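Local coordinates for protein ketosynthase (Streptomyces sp. MSC090213JE08, PDB 6KXD) that probably catalyses the decarboxylative condensation of malonyl-ACP with an acyl-ACP to give a 3-oxoacyl-ACP, in a type II polyketide synthase, at residues Arg103-Glu115 with Thr167-Gly180. Residues are numbered along the deposited sequence; the frame is centred on the assembly and turned at random.
Sequences RQAVITVGTTDGE and TTACAAGNYSVGYG
Ser-176 faces strand 105-110 from the first part of helix 172-185 and meets Thr-108 hydroxyl to hydroxyl, OG to OG1 at 3.4 Å, at most a weak hydrogen bond. The serine's firmer bond is within its own helix: with chi1 at -67° its OG lies beside the backbone N and turns back to donate to Ala-172 O (3.0 Å), coming in above the carbonyl plane. That oxygen also takes the Ser-176 N-H. Thr-108 has OG1 anti to the backbone N (chi1 176°), which puts CG2 between the backbone N and the carbonyl carbon, 3.2 Å from Ser-176 O and at the edge of the Tyr-179 ring. An alanine in place of Ser-176 would probably cost Ala-172 O its second donor and Thr-108 OG1 its weak partner.

About one turn further along the helix, Tyr-179 is crossed by Val-106 at about a right angle, CG1 approaching CD2 to 3.9 Å; the phenol OH bonds Glu-162, and Tyr-187 of the neighbouring subunit meets the ring. Toward the other end of the helix, Ala-172 CB sits tightly on Gly-110 CA (3.4 Å), where a side chain at Gly-110 would clash. Next along the chain, Thr-111 O receives a CH contact from Thr-167 CA at 3.4 Å, while Thr-111 OG1 bonds Ala-197 O and takes the Gly-114 N-H in an ST motif. Thr-112 lays its hydroxyl against Ala-169, OG1 to CA 2.9 Å.

The 172-180 part of the helix runs nearly antiparallel to strand 105-110 (165°), packed on the mixed sheet as in the thiolase fold. Ala-169, at positive phi, precedes Cys-170, in the short 3-10 turn that leads into the helix; with His-301 and His-336 touching this cysteine, the turn is consistent with the nucleophile elbow and Cys-His-His active site of ketosynthases.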
ATOM      1  N   ARG A 103      10.534 -16.641  13.070  1.00 74.82           N
ATOM      2  CA  ARG A 103      11.132 -16.024  11.912  1.00 72.10           C
ATOM      3  C   ARG A 103      10.784 -14.533  11.859  1.00 57.80           C
ATOM      4  O   ARG A 103       9.651 -14.113  12.117  1.00 62.14           O
ATOM      5  CB  ARG A 103      10.715 -16.774  10.645  1.00 75.09           C
ATOM      6  CG  ARG A 103      11.831 -17.632  10.071  1.00 75.28           C
ATOM      7  CD  ARG A 103      11.365 -18.985   9.577  1.00 75.36           C
ATOM      8  NE  ARG A 103      12.014 -19.206   8.301  1.00 82.55           N
ATOM      9  CZ  ARG A 103      11.465 -19.846   7.283  1.00 85.47           C
ATOM     10  NH1 ARG A 103      10.585 -20.806   7.505  1.00 92.13           N
ATOM     11  NH2 ARG A 103      11.785 -19.506   6.046  1.00 73.45           N
ATOM     12  N   GLN A 104      11.809 -13.733  11.556  1.00 54.19           N
ATOM     13  CA  GLN A 104      11.580 -12.371  11.139  1.00 50.84           C
ATOM     14  C   GLN A 104      11.001 -12.468   9.728  1.00 46.43           C
ATOM     15  O   GLN A 104      11.511 -13.181   8.885  1.00 45.16           O
ATOM     16  CB  GLN A 104      12.847 -11.514  11.158  1.00 55.05           C
ATOM     17  CG  GLN A 104      12.523 -10.053  10.879  1.00 61.88           C
ATOM     18  CD  GLN A 104      13.722  -9.140  10.769  1.00 69.51           C
ATOM     19  OE1 GLN A 104      14.782  -9.412  11.332  1.00 64.11           O
ATOM     20  NE2 GLN A 104      13.552  -8.044  10.038  1.00 57.48           N
ATOM     21  N   ALA A 105       9.918 -11.744   9.469  1.00 48.66           N
ATOM     22  CA  ALA A 105       9.216 -11.965   8.218  1.00 43.92           C
ATOM     23  C   ALA A 105       8.620 -10.652   7.770  1.00 41.21           C
ATOM     24  O   ALA A 105       8.414  -9.714   8.581  1.00 44.10           O
ATOM     25  CB  ALA A 105       8.134 -12.996   8.418  1.00 49.00           C
ATOM     26  N   VAL A 106       8.339 -10.607   6.474  1.00 40.67           N
ATOM     27  CA  VAL A 106       7.593  -9.549   5.940  1.00 40.12           C
ATOM     28  C   VAL A 106       6.218 -10.131   5.579  1.00 39.66           C
ATOM     29  O   VAL A 106       6.143 -11.192   4.992  1.00 40.69           O
ATOM     30  CB  VAL A 106       8.318  -8.898   4.748  1.00 43.39           C
ATOM     31  CG1 VAL A 106       7.382  -8.051   3.899  1.00 52.12           C
ATOM     32  CG2 VAL A 106       9.496  -8.066   5.215  1.00 41.74           C
ATOM     33  N   ILE A 107       5.156  -9.391   5.921  1.00 37.31           N
ATOM     34  CA  ILE A 107       3.803  -9.694   5.501  1.00 36.54           C
ATOM     35  C   ILE A 107       3.299  -8.463   4.767  1.00 36.13           C
ATOM     36  O   ILE A 107       3.190  -7.429   5.356  1.00 37.56           O
ATOM     37  CB  ILE A 107       2.903 -10.017   6.695  1.00 39.18           C
ATOM     38  CG1 ILE A 107       3.394 -11.242   7.462  1.00 41.66           C
ATOM     39  CG2 ILE A 107       1.455 -10.154   6.239  1.00 41.63           C
ATOM     40  CD1 ILE A 107       2.578 -11.520   8.704  1.00 42.32           C
ATOM     41  N   THR A 108       3.051  -8.611   3.485  1.00 38.26           N
ATOM     42  CA  THR A 108       2.702  -7.469   2.669  1.00 35.93           C
ATOM     43  C   THR A 108       1.526  -7.901   1.800  1.00 37.45           C
ATOM     44  O   THR A 108       1.636  -8.875   1.043  1.00 40.11           O
ATOM     45  CB  THR A 108       3.949  -6.924   1.973  1.00 46.41           C
ATOM     46  OG1 THR A 108       3.563  -5.860   1.104  1.00 55.23           O
ATOM     47  CG2 THR A 108       4.680  -7.991   1.207  1.00 50.95           C
ATOM     48  N   VAL A 109       0.398  -7.240   2.083  1.00 38.26           N
ATOM     49  CA  VAL A 109      -0.868  -7.480   1.496  1.00 37.25           C
ATOM     50  C   VAL A 109      -1.238  -6.235   0.703  1.00 36.05           C
ATOM     51  O   VAL A 109      -1.303  -5.153   1.234  1.00 37.18           O
ATOM     52  CB  VAL A 109      -1.961  -7.779   2.529  1.00 42.82           C
ATOM     53  CG1 VAL A 109      -3.280  -8.009   1.825  1.00 47.55           C
ATOM     54  CG2 VAL A 109      -1.602  -8.985   3.383  1.00 48.42           C
ATOM     55  N   GLY A 110      -1.547  -6.453  -0.559  1.00 36.83           N
ATOM     56  CA  GLY A 110      -2.027  -5.404  -1.419  1.00 38.94           C
ATOM     57  C   GLY A 110      -3.520  -5.247  -1.282  1.00 38.39           C
ATOM     58  O   GLY A 110      -4.217  -6.209  -1.022  1.00 39.40           O
ATOM     59  N   THR A 111      -4.033  -4.041  -1.509  1.00 38.92           N
ATOM     60  CA  THR A 111      -5.456  -3.832  -1.557  1.00 39.03           C
ATOM     61  C   THR A 111      -5.802  -2.601  -2.384  1.00 41.56           C
ATOM     62  O   THR A 111      -5.012  -1.657  -2.456  1.00 41.56           O
ATOM     63  CB  THR A 111      -6.074  -3.681  -0.162  1.00 39.27           C
ATOM     64  OG1 THR A 111      -7.457  -3.973  -0.345  1.00 38.99           O
ATOM     65  CG2 THR A 111      -5.953  -2.309   0.438  1.00 38.60           C
ATOM     66  N   THR A 112      -7.014  -2.614  -2.961  1.00 38.17           N
ATOM     67  CA  THR A 112      -7.523  -1.406  -3.627  1.00 38.66           C
ATOM     68  C   THR A 112      -8.430  -0.650  -2.672  1.00 37.00           C
ATOM     69  O   THR A 112      -8.278   0.524  -2.465  1.00 39.43           O
ATOM     70  CB  THR A 112      -8.262  -1.778  -4.922  1.00 40.83           C
ATOM     71  OG1 THR A 112      -7.335  -2.422  -5.809  1.00 39.99           O
ATOM     72  CG2 THR A 112      -8.933  -0.588  -5.568  1.00 42.39           C
ATOM     73  N   ASP A 113      -9.426  -1.389  -2.135  1.00 38.88           N
ATOM     74  CA  ASP A 113     -10.584  -0.846  -1.448  1.00 39.54           C
ATOM     75  C   ASP A 113     -10.602  -1.235   0.023  1.00 37.74           C
ATOM     76  O   ASP A 113     -11.207  -0.539   0.821  1.00 40.59           O
ATOM     77  CB  ASP A 113     -11.885  -1.299  -2.108  1.00 41.93           C
ATOM     78  CG  ASP A 113     -12.027  -0.712  -3.498  1.00 44.93           C
ATOM     79  OD1 ASP A 113     -11.849   0.526  -3.611  1.00 47.35           O
ATOM     80  OD2 ASP A 113     -12.231  -1.502  -4.436  1.00 51.12           O
ATOM     81  N   GLY A 114      -9.812  -2.234   0.403  1.00 42.64           N
ATOM     82  CA  GLY A 114      -9.808  -2.601   1.816  1.00 42.51           C
ATOM     83  C   GLY A 114     -11.225  -2.890   2.277  1.00 38.40           C
ATOM     84  O   GLY A 114     -11.990  -3.538   1.532  1.00 39.48           O
ATOM     85  N   GLU A 115     -11.580  -2.372   3.459  1.00 40.67           N
ATOM     86  CA  GLU A 115     -12.919  -2.616   4.041  1.00 39.97           C
ATOM     87  C   GLU A 115     -13.862  -1.486   3.643  1.00 38.01           C
ATOM     88  O   GLU A 115     -14.551  -0.905   4.473  1.00 39.00           O
ATOM     89  CB  GLU A 115     -12.807  -2.746   5.552  1.00 42.91           C
ATOM     90  CG  GLU A 115     -11.846  -3.833   5.966  1.00 41.25           C
ATOM     91  CD  GLU A 115     -12.037  -5.264   5.497  1.00 47.28           C
ATOM     92  OE1 GLU A 115     -11.284  -6.131   6.041  1.00 43.35           O
ATOM     93  OE2 GLU A 115     -12.893  -5.534   4.581  1.00 43.72           O
ATOM     94  N   THR A 167      -1.087  -0.203  -1.045  1.00 34.95           N
ATOM     95  CA  THR A 167      -2.372   0.286  -1.549  1.00 34.89           C
ATOM     96  C   THR A 167      -2.152   0.855  -2.958  1.00 36.28           C
ATOM     97  O   THR A 167      -2.392   2.000  -3.165  1.00 41.74           O
ATOM     98  CB  THR A 167      -2.983   1.317  -0.612  1.00 36.19           C
ATOM     99  OG1 THR A 167      -2.122   2.447  -0.487  1.00 36.26           O
ATOM    100  CG2 THR A 167      -3.251   0.721   0.765  1.00 35.50           C
ATOM    101  N   THR A 168      -1.635   0.021  -3.848  1.00 36.57           N
ATOM    102  CA  THR A 168      -1.420   0.394  -5.242  1.00 39.62           C
ATOM    103  C   THR A 168      -2.463  -0.324  -6.110  1.00 43.41           C
ATOM    104  O   THR A 168      -2.192  -0.784  -7.263  1.00 39.53           O
ATOM    105  CB  THR A 168       0.030   0.125  -5.646  1.00 37.71           C
ATOM    106  OG1 THR A 168       0.300  -1.266  -5.481  1.00 36.17           O
ATOM    107  CG2 THR A 168       1.035   0.936  -4.862  1.00 36.50           C
ATOM    108  N   ALA A 169      -3.635  -0.528  -5.511  1.00 44.55           N
ATOM    109  CA  ALA A 169      -4.833  -1.011  -6.222  1.00 47.20           C
ATOM    110  C   ALA A 169      -4.567  -2.301  -7.020  1.00 48.12           C
ATOM    111  O   ALA A 169      -4.143  -3.329  -6.462  1.00 44.11           O
ATOM    112  CB  ALA A 169      -5.387   0.131  -7.013  1.00 48.67           C
ATOM    113  N   CYS A 170      -4.851  -2.327  -8.335  1.00 50.62           N
ATOM    114  CA  CYS A 170      -4.773  -3.595  -9.085  1.00 51.66           C
ATOM    115  C   CYS A 170      -3.363  -4.164  -9.167  1.00 51.91           C
ATOM    116  O   CYS A 170      -3.180  -5.404  -9.385  1.00 54.68           O
ATOM    117  CB  CYS A 170      -5.224  -3.414 -10.519  1.00 56.87           C
ATOM    118  SG  CYS A 170      -6.493  -2.151 -10.590  1.00 59.12           S
ATOM    119  N   ALA A 171      -2.368  -3.295  -8.954  1.00 40.41           N
ATOM    120  CA  ALA A 171      -1.012  -3.723  -9.054  1.00 39.73           C
ATOM    121  C   ALA A 171      -0.490  -4.183  -7.692  1.00 40.04           C
ATOM    122  O   ALA A 171       0.614  -4.637  -7.596  1.00 39.36           O
ATOM    123  CB  ALA A 171      -0.154  -2.607  -9.598  1.00 38.19           C
ATOM    124  N   ALA A 172      -1.321  -4.093  -6.655  1.00 42.42           N
ATOM    125  CA  ALA A 172      -0.815  -4.155  -5.295  1.00 39.36           C
ATOM    126  C   ALA A 172      -0.250  -5.551  -5.011  1.00 42.09           C
ATOM    127  O   ALA A 172       0.774  -5.676  -4.384  1.00 41.41           O
ATOM    128  CB  ALA A 172      -1.899  -3.727  -4.345  1.00 40.15           C
ATOM    129  N   GLY A 173      -0.877  -6.613  -5.527  1.00 39.35           N
ATOM    130  CA  GLY A 173      -0.352  -7.975  -5.341  1.00 39.21           C
ATOM    131  C   GLY A 173       1.075  -8.146  -5.854  1.00 37.94           C
ATOM    132  O   GLY A 173       1.901  -8.655  -5.205  1.00 41.08           O
ATOM    133  N   ASN A 174       1.344  -7.654  -7.058  1.00 37.19           N
ATOM    134  CA  ASN A 174       2.641  -7.709  -7.663  1.00 36.08           C
ATOM    135  C   ASN A 174       3.634  -6.830  -6.894  1.00 40.89           C
ATOM    136  O   ASN A 174       4.784  -7.216  -6.703  1.00 39.52           O
ATOM    137  CB  ASN A 174       2.596  -7.245  -9.118  1.00 36.25           C
ATOM    138  CG  ASN A 174       2.368  -8.377 -10.098  1.00 38.34           C
ATOM    139  OD1 ASN A 174       2.289  -9.539  -9.684  1.00 40.89           O
ATOM    140  ND2 ASN A 174       2.178  -8.024 -11.367  1.00 39.36           N
ATOM    141  N   TYR A 175       3.183  -5.644  -6.477  1.00 36.41           N
ATOM    142  CA  TYR A 175       4.057  -4.804  -5.629  1.00 38.31           C
ATOM    143  C   TYR A 175       4.479  -5.572  -4.388  1.00 37.46           C
ATOM    144  O   TYR A 175       5.641  -5.493  -3.941  1.00 39.05           O
ATOM    145  CB  TYR A 175       3.364  -3.556  -5.131  1.00 36.40           C
ATOM    146  CG  TYR A 175       3.396  -2.389  -6.072  1.00 38.15           C
ATOM    147  CD1 TYR A 175       2.660  -2.389  -7.245  1.00 35.04           C
ATOM    148  CD2 TYR A 175       4.127  -1.265  -5.751  1.00 38.09           C
ATOM    149  CE1 TYR A 175       2.671  -1.287  -8.077  1.00 36.35           C
ATOM    150  CE2 TYR A 175       4.129  -0.155  -6.561  1.00 37.77           C
ATOM    151  CZ  TYR A 175       3.393  -0.165  -7.730  1.00 36.64           C
ATOM    152  OH  TYR A 175       3.434   0.958  -8.512  1.00 37.19           O
ATOM    153  N   SER A 176       3.504  -6.274  -3.815  1.00 39.46           N
ATOM    154  CA  SER A 176       3.708  -6.955  -2.534  1.00 37.76           C
ATOM    155  C   SER A 176       4.688  -8.121  -2.701  1.00 39.40           C
ATOM    156  O   SER A 176       5.568  -8.303  -1.875  1.00 38.59           O
ATOM    157  CB  SER A 176       2.362  -7.389  -1.957  1.00 39.74           C
ATOM    158  OG  SER A 176       1.567  -6.275  -1.579  1.00 39.63           O
ATOM    159  N   VAL A 177       4.510  -8.929  -3.762  1.00 38.78           N
ATOM    160  CA  VAL A 177       5.387 -10.032  -4.060  1.00 40.43           C
ATOM    161  C   VAL A 177       6.796  -9.486  -4.310  1.00 39.71           C
ATOM    162  O   VAL A 177       7.777 -10.019  -3.801  1.00 40.50           O
ATOM    163  CB  VAL A 177       4.874 -10.859  -5.262  1.00 39.99           C
ATOM    164  CG1 VAL A 177       5.902 -11.865  -5.716  1.00 47.23           C
ATOM    165  CG2 VAL A 177       3.558 -11.570  -4.970  1.00 42.11           C
ATOM    166  N   GLY A 178       6.878  -8.411  -5.091  1.00 40.54           N
ATOM    167  CA  GLY A 178       8.137  -7.766  -5.389  1.00 41.83           C
ATOM    168  C   GLY A 178       8.830  -7.274  -4.132  1.00 40.68           C
ATOM    169  O   GLY A 178      10.037  -7.453  -3.961  1.00 41.71           O
ATOM    170  N   TYR A 179       8.048  -6.725  -3.193  1.00 38.94           N
ATOM    171  CA  TYR A 179       8.606  -6.272  -1.948  1.00 39.77           C
ATOM    172  C   TYR A 179       9.130  -7.450  -1.136  1.00 39.76           C
ATOM    173  O   TYR A 179      10.203  -7.378  -0.512  1.00 40.84           O
ATOM    174  CB  TYR A 179       7.598  -5.477  -1.121  1.00 36.63           C
ATOM    175  CG  TYR A 179       8.240  -4.848   0.087  1.00 37.87           C
ATOM    176  CD1 TYR A 179       9.412  -4.109  -0.047  1.00 37.61           C
ATOM    177  CD2 TYR A 179       7.750  -5.057   1.360  1.00 41.80           C
ATOM    178  CE1 TYR A 179      10.027  -3.524   1.050  1.00 39.79           C
ATOM    179  CE2 TYR A 179       8.346  -4.458   2.462  1.00 43.51           C
ATOM    180  CZ  TYR A 179       9.492  -3.696   2.305  1.00 42.50           C
ATOM    181  OH  TYR A 179      10.106  -3.096   3.365  1.00 42.45           O
ATOM    182  N   GLY A 180       8.376  -8.536  -1.128  1.00 36.65           N
ATOM    183  CA  GLY A 180       8.864  -9.763  -0.502  1.00 42.30           C
ATOM    184  C   GLY A 180      10.184 -10.175  -1.117  1.00 41.49           C
ATOM    185  O   GLY A 180      11.091 -10.543  -0.427  1.00 41.50           O
TER